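Local atomic coordinates of ApeI dehydratase-like domain-containing protein (Pectobacterium atrosepticum, PDB entry 3ESI), a protein that is of unknown function but probably belongs to the ApeI-like dehydratases of the hotdog superfamily. Residues A[20-25]-A[53-58]. Sequence-based numbering, arbitrary orientation.
Sequences VELMLQ and MHYATT
In the helical turn that sets Tyr55 against Leu22 and Leu24, the carbonyl oxygen of Met53 is gripped twice by one residue: Thr57 OG1 donates to Met53 O at 2.9 Å, and Thr57 N donates to Met53 O at 3.1 Å. The two donors arrive from opposite faces of the carbonyl plane, the hydroxyl tilted 22° from it. One residue on, Thr58 OG1 gives the same kind of bond to His54 O at 2.8 Å, so both threonine hydroxyls fold back onto the helix backbone. No hydrogen bond links segments 20-25 and 53-58; the link is apolar and centres on the Tyr55 ring. A first torsion of -71° swings the Tyr55 ring opposite its own carbonyl carbon and out from the helix to strand 17-25. Leu22 CD2 sits almost squarely over the middle of the ring, 3.3 Å from its centroid, in a CH-pi contact only 9° off the normal. His54 ND1 lies against the opposite face, nearer the ring's margin than its middle, while Tyr55 CE1 lies at the edge of the imidazole. The phenol is therefore held between a leucine methyl and a histidine edge. Farther along, Leu24 CD2 approaches obliquely, 4.2 Å from Tyr55 CE2 and 4.1 Å from Tyr55 OH. Pro3, Glu5 and Leu88 also touch the tyrosine, so strands 4-8 and 83-91 share in enclosing it. Leu22 and Leu24, alternate residues of strand 17-25, both face helix 45-59, whose other flank packs through Met53 on strand 108-121: the long helix cradled by a curved antiparallel sheet that defines the hotdog fold.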
loop_
_atom_site.group_PDB
_atom_site.type_symbol
_atom_site.label_atom_id
_atom_site.label_comp_id
_atom_site.label_asym_id
_atom_site.label_seq_id
_atom_site.Cartn_x
_atom_site.Cartn_y
_atom_site.Cartn_z
ATOM N N VAL A 20 -24.648 -5.814 -18.191
ATOM C CA VAL A 20 -25.307 -4.918 -17.265
ATOM C C VAL A 20 -24.385 -3.718 -17.129
ATOM O O VAL A 20 -23.164 -3.862 -17.027
ATOM C CB VAL A 20 -25.543 -5.570 -15.879
ATOM C CG1 VAL A 20 -24.216 -5.848 -15.177
ATOM C CG2 VAL A 20 -26.422 -4.660 -15.036
ATOM N N GLU A 21 -24.971 -2.533 -17.172
ATOM C CA GLU A 21 -24.201 -1.318 -17.051
ATOM C C GLU A 21 -24.663 -0.576 -15.821
ATOM O O GLU A 21 -25.860 -0.367 -15.633
ATOM C CB GLU A 21 -24.398 -0.442 -18.278
ATOM C CG GLU A 21 -23.559 0.814 -18.239
ATOM C CD GLU A 21 -23.618 1.586 -19.534
ATOM O OE1 GLU A 21 -23.669 0.936 -20.604
ATOM O OE2 GLU A 21 -23.592 2.834 -19.485
ATOM N N LEU A 22 -23.723 -0.198 -14.970
ATOM C CA LEU A 22 -24.080 0.539 -13.772
ATOM C C LEU A 22 -23.382 1.874 -13.726
ATOM O O LEU A 22 -22.297 2.041 -14.277
ATOM C CB LEU A 22 -23.706 -0.237 -12.510
ATOM C CG LEU A 22 -24.531 -1.471 -12.168
ATOM C CD1 LEU A 22 -24.255 -2.575 -13.172
ATOM C CD2 LEU A 22 -24.170 -1.932 -10.775
ATOM N N MET A 23 -24.026 2.844 -13.094
ATOM C CA MET A 23 -23.405 4.145 -12.914
ATOM C C MET A 23 -23.225 4.115 -11.409
ATOM O O MET A 23 -24.187 3.893 -10.672
ATOM C CB MET A 23 -24.336 5.284 -13.344
ATOM C CG MET A 23 -23.665 6.655 -13.319
ATOM S SD MET A 23 -24.625 7.985 -14.108
ATOM C CE MET A 23 -24.152 7.682 -15.886
ATOM N N LEU A 24 -21.990 4.288 -10.955
ATOM C CA LEU A 24 -21.695 4.234 -9.522
ATOM C C LEU A 24 -20.996 5.498 -9.034
ATOM O O LEU A 24 -20.309 6.191 -9.794
ATOM C CB LEU A 24 -20.803 3.019 -9.217
ATOM C CG LEU A 24 -21.174 1.713 -9.917
ATOM C CD1 LEU A 24 -20.090 0.682 -9.686
ATOM C CD2 LEU A 24 -22.493 1.211 -9.415
ATOM N N GLN A 25 -21.182 5.804 -7.761
ATOM C CA GLN A 25 -20.546 6.977 -7.190
ATOM C C GLN A 25 -19.612 6.493 -6.101
ATOM O O GLN A 25 -20.017 5.719 -5.219
ATOM C CB GLN A 25 -21.599 7.933 -6.615
ATOM C CG GLN A 25 -21.040 9.172 -5.910
ATOM C CD GLN A 25 -20.361 10.171 -6.853
ATOM O OE1 GLN A 25 -20.571 10.149 -8.077
ATOM N NE2 GLN A 25 -19.554 11.073 -6.278
ATOM N N MET A 53 -17.309 -8.426 -8.496
ATOM C CA MET A 53 -17.860 -9.711 -8.098
ATOM C C MET A 53 -19.263 -9.636 -7.488
ATOM O O MET A 53 -20.094 -10.501 -7.746
ATOM C CB MET A 53 -16.893 -10.421 -7.140
ATOM C CG MET A 53 -15.672 -11.060 -7.837
ATOM S SD MET A 53 -16.051 -12.259 -9.181
ATOM C CE MET A 53 -15.576 -11.368 -10.446
ATOM N N HIS A 54 -19.540 -8.616 -6.688
ATOM C CA HIS A 54 -20.864 -8.489 -6.080
ATOM C C HIS A 54 -21.959 -8.281 -7.142
ATOM O O HIS A 54 -22.999 -8.942 -7.114
ATOM C CB HIS A 54 -20.849 -7.338 -5.069
ATOM C CG HIS A 54 -22.191 -6.995 -4.504
ATOM N ND1 HIS A 54 -23.010 -6.038 -5.063
ATOM C CD2 HIS A 54 -22.845 -7.463 -3.416
ATOM C CE1 HIS A 54 -24.111 -5.928 -4.343
ATOM N NE2 HIS A 54 -24.036 -6.782 -3.337
ATOM N N TYR A 55 -21.721 -7.377 -8.084
ATOM C CA TYR A 55 -22.697 -7.121 -9.127
ATOM C C TYR A 55 -22.779 -8.261 -10.128
ATOM O O TYR A 55 -23.868 -8.646 -10.550
ATOM C CB TYR A 55 -22.381 -5.804 -9.850
ATOM C CG TYR A 55 -22.659 -4.603 -8.977
ATOM C CD1 TYR A 55 -23.929 -4.400 -8.445
ATOM C CD2 TYR A 55 -21.653 -3.698 -8.643
ATOM C CE1 TYR A 55 -24.199 -3.331 -7.599
ATOM C CE2 TYR A 55 -21.909 -2.616 -7.789
ATOM C CZ TYR A 55 -23.190 -2.445 -7.270
ATOM O OH TYR A 55 -23.470 -1.410 -6.401
ATOM N N ALA A 56 -21.635 -8.826 -10.490
ATOM C CA ALA A 56 -21.628 -9.916 -11.459
ATOM C C ALA A 56 -22.380 -11.169 -11.002
ATOM O O ALA A 56 -23.007 -11.841 -11.820
ATOM C CB ALA A 56 -20.191 -10.275 -11.844
ATOM N N THR A 57 -22.338 -11.490 -9.711
ATOM C CA THR A 57 -23.032 -12.689 -9.243
ATOM C C THR A 57 -24.441 -12.461 -8.718
ATOM O O THR A 57 -25.158 -13.416 -8.437
ATOM C CB THR A 57 -22.227 -13.452 -8.156
ATOM O OG1 THR A 57 -21.995 -12.604 -7.024
ATOM C CG2 THR A 57 -20.907 -13.933 -8.723
ATOM N N THR A 58 -24.853 -11.210 -8.569
ATOM C CA THR A 58 -26.212 -10.967 -8.102
ATOM C C THR A 58 -27.111 -10.612 -9.288
ATOM O O THR A 58 -28.335 -10.668 -9.186
ATOM C CB THR A 58 -26.271 -9.820 -7.068
ATOM O OG1 THR A 58 -25.715 -8.634 -7.640
ATOM C CG2 THR A 58 -25.500 -10.197 -5.807
#